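Local coordinates for serine hydrolase CCSP0084 (Cycloclasticus sp. P1, PDB 4I3F), which probably hydrolyses carbon-carbon bonds of meta-cleavage products, and possibly esters, as a serine hydrolase of the alpha/beta hydrolase family from a polyaromatic-hydrocarbon-degrading bacterium, at residues Asp234-Ile239 against Asp264-Ala269; His133-His138 against Ile239-Leu244. All coordinates share one frame; numbering follows the deposited sequence.

Interaction 1: Asp234-Ile239 against Asp264-Ala269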
ATOM      1  N   ASP A 234     -18.475  13.045  -4.356  1.00 17.58           N
ATOM      2  CA  ASP A 234     -19.613  12.355  -3.756  1.00 19.62           C
ATOM      3  C   ASP A 234     -19.181  11.029  -3.136  1.00 18.91           C
ATOM      4  O   ASP A 234     -19.563  10.719  -2.009  1.00 21.19           O
ATOM      5  CB  ASP A 234     -20.737  12.139  -4.779  1.00 22.77           C
ATOM      6  CG  ASP A 234     -21.517  13.411  -5.069  1.00 35.42           C
ATOM      7  OD1 ASP A 234     -21.401  14.377  -4.283  1.00 38.44           O
ATOM      8  OD2 ASP A 234     -22.259  13.442  -6.078  1.00 39.53           O
ATOM      9  N   GLU A 235     -18.382  10.256  -3.874  1.00 19.05           N
ATOM     10  CA  GLU A 235     -17.850   8.989  -3.362  1.00 19.27           C
ATOM     11  C   GLU A 235     -17.039   9.196  -2.085  1.00 16.52           C
ATOM     12  O   GLU A 235     -17.231   8.491  -1.093  1.00 18.35           O
ATOM     13  CB  GLU A 235     -16.996   8.294  -4.427  1.00 18.72           C
ATOM     14  CG  GLU A 235     -17.833   7.672  -5.544  1.00 20.87           C
ATOM     15  CD  GLU A 235     -16.996   7.148  -6.696  1.00 26.29           C
ATOM     16  OE1 GLU A 235     -15.974   7.776  -7.028  1.00 27.36           O
ATOM     17  OE2 GLU A 235     -17.372   6.107  -7.272  1.00 26.52           O
ATOM     18  N   LEU A 236     -16.127  10.161  -2.116  1.00 13.60           N
ATOM     19  CA  LEU A 236     -15.303  10.455  -0.947  1.00 12.51           C
ATOM     20  C   LEU A 236     -16.151  10.955   0.217  1.00 13.45           C
ATOM     21  O   LEU A 236     -15.908  10.561   1.358  1.00 16.18           O
ATOM     22  CB  LEU A 236     -14.218  11.475  -1.290  1.00 14.76           C
ATOM     23  CG  LEU A 236     -13.124  10.992  -2.231  1.00 14.91           C
ATOM     24  CD1 LEU A 236     -12.282  12.170  -2.725  1.00 13.52           C
ATOM     25  CD2 LEU A 236     -12.248   9.974  -1.518  1.00 12.84           C
ATOM     26  N   ASN A 237     -17.127  11.823  -0.067  1.00 15.43           N
ATOM     27  CA  ASN A 237     -17.997  12.373   0.972  1.00 14.09           C
ATOM     28  C   ASN A 237     -18.775  11.269   1.674  1.00 20.47           C
ATOM     29  O   ASN A 237     -19.170  11.409   2.836  1.00 20.05           O
ATOM     30  CB  ASN A 237     -19.032  13.348   0.397  1.00 15.44           C
ATOM     31  CG  ASN A 237     -18.437  14.660  -0.114  1.00 26.47           C
ATOM     32  OD1 ASN A 237     -19.117  15.399  -0.832  1.00 24.45           O
ATOM     33  ND2 ASN A 237     -17.187  14.949   0.233  1.00 21.01           N
ATOM     34  N   ASN A 238     -19.019  10.180   0.949  1.00 19.61           N
ATOM     35  CA  ASN A 238     -19.833   9.088   1.464  1.00 21.18           C
ATOM     36  C   ASN A 238     -19.028   7.917   2.024  1.00 19.14           C
ATOM     37  O   ASN A 238     -19.592   6.897   2.407  1.00 20.53           O
ATOM     38  CB  ASN A 238     -20.846   8.638   0.411  1.00 26.31           C
ATOM     39  CG  ASN A 238     -22.011   9.604   0.292  1.00 29.35           C
ATOM     40  OD1 ASN A 238     -22.936   9.574   1.104  1.00 33.87           O
ATOM     41  ND2 ASN A 238     -21.960  10.485  -0.704  1.00 31.22           N
ATOM     42  N   ILE A 239     -17.712   8.077   2.091  1.00 14.79           N
ATOM     43  CA  ILE A 239     -16.900   7.142   2.853  1.00 14.23           C
ATOM     44  C   ILE A 239     -17.033   7.565   4.313  1.00 17.68           C
ATOM     45  O   ILE A 239     -16.516   8.612   4.704  1.00 18.47           O
ATOM     46  CB  ILE A 239     -15.422   7.168   2.409  1.00 17.51           C
ATOM     47  CG1 ILE A 239     -15.275   6.587   1.001  1.00 17.09           C
ATOM     48  CG2 ILE A 239     -14.541   6.415   3.409  1.00 18.27           C
ATOM     49  CD1 ILE A 239     -13.841   6.660   0.458  1.00 14.49           C
ATOM     50  N   ASP A 264     -10.120  16.954   3.204  1.00 11.57           N
ATOM     51  CA  ASP A 264     -11.117  17.990   2.944  1.00 16.45           C
ATOM     52  C   ASP A 264     -12.441  17.371   2.502  1.00 19.73           C
ATOM     53  O   ASP A 264     -13.484  18.026   2.549  1.00 27.51           O
ATOM     54  CB  ASP A 264     -10.634  18.962   1.860  1.00 16.37           C
ATOM     55  CG  ASP A 264     -11.465  20.235   1.797  1.00 31.47           C
ATOM     56  OD1 ASP A 264     -11.667  20.881   2.846  1.00 25.47           O
ATOM     57  OD2 ASP A 264     -11.923  20.596   0.691  1.00 40.36           O
ATOM     58  N   ARG A 265     -12.400  16.111   2.078  1.00 14.06           N
ATOM     59  CA  ARG A 265     -13.564  15.482   1.446  1.00 15.01           C
ATOM     60  C   ARG A 265     -14.129  14.265   2.172  1.00 14.87           C
ATOM     61  O   ARG A 265     -15.301  13.936   2.002  1.00 18.90           O
ATOM     62  CB  ARG A 265     -13.229  15.100   0.007  1.00 13.14           C
ATOM     63  CG  ARG A 265     -13.202  16.289  -0.907  1.00 14.59           C
ATOM     64  CD  ARG A 265     -12.464  15.991  -2.188  1.00 17.57           C
ATOM     65  NE  ARG A 265     -12.494  17.150  -3.075  1.00 17.12           N
ATOM     66  CZ  ARG A 265     -11.650  18.171  -2.991  1.00 18.99           C
ATOM     67  NH1 ARG A 265     -10.700  18.174  -2.064  1.00 17.91           N
ATOM     68  NH2 ARG A 265     -11.751  19.182  -3.845  1.00 16.37           N
ATOM     69  N   ILE A 266     -13.295  13.593   2.955  1.00 11.45           N
ATOM     70  CA  ILE A 266     -13.721  12.412   3.708  1.00 10.12           C
ATOM     71  C   ILE A 266     -14.140  12.849   5.115  1.00 10.16           C
ATOM     72  O   ILE A 266     -13.334  13.389   5.862  1.00 11.41           O
ATOM     73  CB  ILE A 266     -12.578  11.374   3.749  1.00 10.25           C
ATOM     74  CG1 ILE A 266     -12.216  10.959   2.320  1.00 13.09           C
ATOM     75  CG2 ILE A 266     -12.960  10.150   4.593  1.00 10.99           C
ATOM     76  CD1 ILE A 266     -10.997  10.035   2.220  1.00 12.84           C
ATOM     77  N   PRO A 267     -15.409  12.621   5.483  1.00 11.45           N
ATOM     78  CA  PRO A 267     -15.938  13.251   6.699  1.00 12.89           C
ATOM     79  C   PRO A 267     -15.211  12.892   7.994  1.00 15.63           C
ATOM     80  O   PRO A 267     -14.939  13.796   8.789  1.00 14.39           O
ATOM     81  CB  PRO A 267     -17.401  12.773   6.750  1.00 13.85           C
ATOM     82  CG  PRO A 267     -17.500  11.655   5.785  1.00 18.53           C
ATOM     83  CD  PRO A 267     -16.458  11.909   4.736  1.00 13.84           C
ATOM     84  N   ASN A 268     -14.913  11.616   8.221  1.00 10.47           N
ATOM     85  CA  ASN A 268     -14.359  11.211   9.515  1.00 10.31           C
ATOM     86  C   ASN A 268     -12.870  10.909   9.491  1.00 11.30           C
ATOM     87  O   ASN A 268     -12.383  10.063  10.231  1.00 13.62           O
ATOM     88  CB  ASN A 268     -15.151  10.020  10.069  1.00 10.99           C
ATOM     89  CG  ASN A 268     -16.595  10.373  10.323  1.00 16.83           C
ATOM     90  OD1 ASN A 268     -16.887  11.339  11.029  1.00 15.86           O
ATOM     91  ND2 ASN A 268     -17.513   9.614   9.727  1.00 15.91           N
ATOM     92  N   ALA A 269     -12.150  11.642   8.654  1.00 10.95           N
ATOM     93  CA  ALA A 269     -10.718  11.451   8.495  1.00 10.23           C
ATOM     94  C   ALA A 269      -9.898  12.485   9.271  1.00  8.78           C
ATOM     95  O   ALA A 269     -10.060  13.699   9.068  1.00 11.61           O
ATOM     96  CB  ALA A 269     -10.368  11.509   7.030  1.00 10.23           C
TER
HETATM   97  O   HOH W   1     -15.221   9.114   6.939  1.00 14.57           O
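With CG anti to the carbonyl carbon in both residues (chi1 -68° in Leu-236, -69° in Asn-237), Leu-236 sets its isobutyl group into the angle formed by the side chains of Arg-265 and Ile-266, while the amide of Asn-237 swings back to the carbonyl of Arg-265. The two methyls of Leu-236 divide the work: CD1 lies 3.9 Å from CD of Arg-265, against the aliphatic part of that side chain, and CD2 lies 3.9 Å from CD1 of Ile-266. Cutting the leucine back to an alanine here would remove both methyls and is likely to open a gap between helix 233-237 and the 264-269 segment, leaving the Arg-265 methylenes and Ile-266 CD1 without their apolar neighbour. The guanidinium itself leads away from Leu-236 to a salt bridge with Asp-233 and a hydrogen bond to the carbonyl of Tyr-261. Beside this apolar layer, Asn-237 ND2 donates to Arg-265 O over 2.8 Å, arriving in the carbonyl plane on a lone pair; the acceptor also lies near the amide plane, so the bond fixes the rotation of the amide. Pro-267 brings its ring up to two carbonyls, with CD 3.3 Å from both Asn-237 O and Ile-239 O. One water bridges the two segments, donating a hydrogen bond to Ile-239 O at 2.6 Å and accepting from Asn-268 N at 2.8 Å. Deeper in, Ile-239 CG2 meets Ile-266 CG2 at 4.2 Å, next to Leu-132 of helix 126-137. The arrangement joins the end of helix 233-237 to the connection between helix 257-265 and strand 269-274, where a type I turn from Ile-266 to Ala-269 leads into that strand, at one edge of the alpha/beta hydrolase sheet.

Interaction 2: His133-His138 against Ile239-Leu244. With NA (sodium ion), chain D.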
ATOM      1  N   HIS A 133     -11.042   2.564  -2.574  1.00 11.15           N
ATOM      2  CA  HIS A 133     -12.049   1.897  -3.395  1.00 11.09           C
ATOM      3  C   HIS A 133     -12.765   0.774  -2.655  1.00 12.14           C
ATOM      4  O   HIS A 133     -13.947   0.549  -2.889  1.00 11.30           O
ATOM      5  CB  HIS A 133     -11.435   1.423  -4.711  1.00 11.95           C
ATOM      6  CG  HIS A 133     -11.098   2.546  -5.633  1.00 11.22           C
ATOM      7  ND1 HIS A 133     -11.934   2.949  -6.652  1.00 17.05           N
ATOM      8  CD2 HIS A 133     -10.045   3.401  -5.650  1.00 11.36           C
ATOM      9  CE1 HIS A 133     -11.395   3.979  -7.279  1.00 17.16           C
ATOM     10  NE2 HIS A 133     -10.249   4.274  -6.690  1.00 13.43           N
ATOM     11  N   LEU A 134     -12.069   0.100  -1.740  1.00 12.30           N
ATOM     12  CA  LEU A 134     -12.710  -0.917  -0.909  1.00  9.99           C
ATOM     13  C   LEU A 134     -13.764  -0.300   0.010  1.00 13.23           C
ATOM     14  O   LEU A 134     -14.857  -0.847   0.160  1.00 12.65           O
ATOM     15  CB  LEU A 134     -11.674  -1.684  -0.088  1.00 10.26           C
ATOM     16  CG  LEU A 134     -11.012  -2.861  -0.813  1.00  8.97           C
ATOM     17  CD1 LEU A 134      -9.720  -3.268  -0.090  1.00 10.49           C
ATOM     18  CD2 LEU A 134     -11.971  -4.040  -0.899  1.00 12.37           C
ATOM     19  N   LEU A 135     -13.446   0.839   0.624  1.00 12.20           N
ATOM     20  CA  LEU A 135     -14.400   1.502   1.511  1.00 10.19           C
ATOM     21  C   LEU A 135     -15.607   2.005   0.729  1.00 13.44           C
ATOM     22  O   LEU A 135     -16.730   2.021   1.239  1.00 15.33           O
ATOM     23  CB  LEU A 135     -13.737   2.681   2.244  1.00 10.31           C
ATOM     24  CG  LEU A 135     -12.493   2.349   3.067  1.00 13.21           C
ATOM     25  CD1 LEU A 135     -11.921   3.611   3.687  1.00 13.39           C
ATOM     26  CD2 LEU A 135     -12.813   1.338   4.146  1.00 11.35           C
ATOM     27  N   ASN A 136     -15.377   2.409  -0.516  1.00 14.48           N
ATOM     28  CA  ASN A 136     -16.453   2.907  -1.360  1.00 13.21           C
ATOM     29  C   ASN A 136     -17.359   1.783  -1.826  1.00 17.03           C
ATOM     30  O   ASN A 136     -18.586   1.918  -1.815  1.00 16.94           O
ATOM     31  CB  ASN A 136     -15.870   3.620  -2.583  1.00 15.25           C
ATOM     32  CG  ASN A 136     -16.944   4.209  -3.484  1.00 18.12           C
ATOM     33  OD1 ASN A 136     -17.864   4.903  -3.024  1.00 18.33           O
ATOM     34  ND2 ASN A 136     -16.847   3.918  -4.777  1.00 17.93           N
ATOM     35  N   ARG A 137     -16.752   0.674  -2.239  1.00 14.51           N
ATOM     36  CA  ARG A 137     -17.503  -0.408  -2.886  1.00 15.12           C
ATOM     37  C   ARG A 137     -18.066  -1.429  -1.905  1.00 14.39           C
ATOM     38  O   ARG A 137     -19.140  -1.988  -2.142  1.00 16.10           O
ATOM     39  CB  ARG A 137     -16.627  -1.120  -3.925  1.00 14.21           C
ATOM     40  CG  ARG A 137     -16.289  -0.259  -5.137  1.00 18.49           C
ATOM     41  CD  ARG A 137     -15.392  -0.987  -6.119  1.00 18.27           C
ATOM     42  NE  ARG A 137     -14.634  -0.050  -6.944  1.00 22.09           N
ATOM     43  CZ  ARG A 137     -13.885  -0.404  -7.981  1.00 26.67           C
ATOM     44  NH1 ARG A 137     -13.800  -1.681  -8.335  1.00 21.89           N
ATOM     45  NH2 ARG A 137     -13.230   0.521  -8.667  1.00 22.56           N
ATOM     46  N   HIS A 138     -17.344  -1.658  -0.810  1.00 16.69           N
ATOM     47  CA  HIS A 138     -17.720  -2.674   0.173  1.00 13.72           C
ATOM     48  C   HIS A 138     -17.597  -2.137   1.595  1.00 15.77           C
ATOM     49  O   HIS A 138     -16.869  -2.713   2.412  1.00 15.08           O
ATOM     50  CB  HIS A 138     -16.791  -3.877   0.021  1.00 15.35           C
ATOM     51  CG  HIS A 138     -16.807  -4.479  -1.352  1.00 15.87           C
ATOM     52  ND1 HIS A 138     -17.790  -5.347  -1.774  1.00 22.67           N
ATOM     53  CD2 HIS A 138     -15.956  -4.338  -2.396  1.00 14.66           C
ATOM     54  CE1 HIS A 138     -17.547  -5.713  -3.021  1.00 21.42           C
ATOM     55  NE2 HIS A 138     -16.440  -5.116  -3.422  1.00 18.95           N
ATOM     56  N   ILE A 239     -17.712   8.077   2.091  1.00 14.79           N
ATOM     57  CA  ILE A 239     -16.900   7.142   2.853  1.00 14.23           C
ATOM     58  C   ILE A 239     -17.033   7.565   4.313  1.00 17.68           C
ATOM     59  O   ILE A 239     -16.516   8.612   4.704  1.00 18.47           O
ATOM     60  CB  ILE A 239     -15.422   7.168   2.409  1.00 17.51           C
ATOM     61  CG1 ILE A 239     -15.275   6.587   1.001  1.00 17.09           C
ATOM     62  CG2 ILE A 239     -14.541   6.415   3.409  1.00 18.27           C
ATOM     63  CD1 ILE A 239     -13.841   6.660   0.458  1.00 14.49           C
ATOM     64  N   SER A 240     -17.740   6.768   5.111  1.00 16.98           N
ATOM     65  CA  SER A 240     -18.076   7.156   6.479  1.00 16.31           C
ATOM     66  C   SER A 240     -17.132   6.610   7.554  1.00 14.14           C
ATOM     67  O   SER A 240     -17.263   6.951   8.731  1.00 15.77           O
ATOM     68  CB  SER A 240     -19.514   6.750   6.810  1.00 22.87           C
ATOM     69  OG  SER A 240     -20.419   7.328   5.902  1.00 25.55           O
ATOM     70  N   HIS A 241     -16.192   5.765   7.152  1.00 14.90           N
ATOM     71  CA  HIS A 241     -15.296   5.116   8.104  1.00 13.36           C
ATOM     72  C   HIS A 241     -14.426   6.095   8.879  1.00 12.40           C
ATOM     73  O   HIS A 241     -13.961   7.095   8.324  1.00 12.80           O
ATOM     74  CB  HIS A 241     -14.406   4.118   7.363  1.00 10.14           C
ATOM     75  CG  HIS A 241     -15.178   3.106   6.576  1.00 17.44           C
ATOM     76  ND1 HIS A 241     -15.713   3.384   5.336  1.00 14.60           N
ATOM     77  CD2 HIS A 241     -15.511   1.824   6.856  1.00 17.36           C
ATOM     78  CE1 HIS A 241     -16.352   2.316   4.890  1.00 14.07           C
ATOM     79  NE2 HIS A 241     -16.241   1.355   5.790  1.00 16.71           N
ATOM     80  N   GLN A 242     -14.214   5.811  10.164  1.00 12.21           N
ATOM     81  CA  GLN A 242     -13.206   6.545  10.930  1.00  9.28           C
ATOM     82  C   GLN A 242     -11.849   6.279  10.298  1.00 10.50           C
ATOM     83  O   GLN A 242     -11.478   5.118  10.057  1.00 11.98           O
ATOM     84  CB  GLN A 242     -13.204   6.092  12.392  1.00 15.27           C
ATOM     85  CG  GLN A 242     -14.557   6.221  13.087  1.00 20.02           C
ATOM     86  CD  GLN A 242     -14.989   7.662  13.264  1.00 25.77           C
ATOM     87  OE1 GLN A 242     -14.162   8.544  13.475  1.00 23.83           O
ATOM     88  NE2 GLN A 242     -16.291   7.909  13.174  1.00 29.31           N
ATOM     89  N   MET A 243     -11.108   7.345  10.009  1.00  8.74           N
ATOM     90  CA  MET A 243      -9.907   7.213   9.198  1.00 11.34           C
ATOM     91  C   MET A 243      -8.774   8.072   9.726  1.00 10.54           C
ATOM     92  O   MET A 243      -9.006   9.143  10.297  1.00 10.68           O
ATOM     93  CB  MET A 243     -10.223   7.611   7.745  1.00 10.01           C
ATOM     94  CG  MET A 243      -9.071   7.437   6.764  1.00 11.37           C
ATOM     95  SD  MET A 243      -9.544   8.041   5.129  1.00 11.69           S
ATOM     96  CE  MET A 243     -10.693   6.783   4.588  1.00 13.91           C
ATOM     97  N   LEU A 244      -7.550   7.577   9.558  1.00  9.60           N
ATOM     98  CA  LEU A 244      -6.352   8.374   9.783  1.00  7.72           C
ATOM     99  C   LEU A 244      -5.532   8.393   8.501  1.00  7.92           C
ATOM    100  O   LEU A 244      -5.102   7.340   8.009  1.00 11.24           O
ATOM    101  CB  LEU A 244      -5.513   7.795  10.925  1.00  9.19           C
ATOM    102  CG  LEU A 244      -4.176   8.495  11.187  1.00 10.30           C
ATOM    103  CD1 LEU A 244      -4.366   9.961  11.551  1.00 13.70           C
ATOM    104  CD2 LEU A 244      -3.407   7.764  12.279  1.00 11.03           C
TER
HETATM  105 NA    NA D 303     -19.953  -5.804  -0.532  1.00 47.44          NA
HETATM  106  O   HOH W   2     -21.484  -7.337  -2.217  1.00 44.19           O
HETATM  107  O   HOH W   3     -18.690  -8.049   0.689  1.00 30.11           O
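Helix 126-137 reaches its C-terminal turns beside the loop that leads into strand 243-248, and the backbones come nearest at Asn-136 and Ile-239, whose CA atoms are 6.0 Å apart. This is helix-against-sheet packing of the alpha/beta hydrolase fold: the helix follows the strand 119-124 and what is probably the nucleophile elbow (GxSxG). Leu-135 carries the contact and parts its two methyls between different partners. CD2 sits over the centre of the His-241 imidazole, 3.6 Å from the centroid and 3° off the ring normal, a CH-pi contact made squarely on the face; CB adds a second touch on the ring, 3.7 Å from ND1. CD1 points to the apolar side, where it meets CG2 of Ile-239 at 3.8 Å and CE of Met-243 at 3.5 Å. Met-243 runs extended through its first two torsions and bends at chi3 (-72°), which turns the terminal methyl onto Leu-135. The same leucine also packs on Phe-142 and Ala-145 of the neighbouring strand 142-148, closing the contact against the sheet. His-241 is gripped at its other nitrogen: NE2 donates a hydrogen bond to Pro-139 O, and that bond, with the methyl on the face, probably helps hold the ring's tilt. ND1 is buried by this contact and has no polar partner in the model. Just beyond the helix end, His-138 turns away from this interface to a sodium ion that Glu-140 also binds. The ion lies at the edge of the His-138 ring, in its plane, 2.5 Å from ND1, with two waters among its ligands.

How the interactions relate
Interactions 1 and 2 lie with centres about 8 Å apart, on the same side of the chain's centre, and Ile-239 belongs to both. Along the chain their segments alternate: 133-138, then the continuous run 234-244, then 264-269. The run from helix 233-237 into strand 243-248 thus meets helix 126-137 in interaction 2 and the end of helix 257-265 in interaction 1. Further ties bind the two, with Asn-268 ND2 probably hydrogen-bonded to Ser-240 O, and Asn-268 O to Met-243 N. Together they join elements far apart in sequence at the start of strand 243-248, the next strand in from the edge strand 269-274 of the alpha/beta hydrolase sheet.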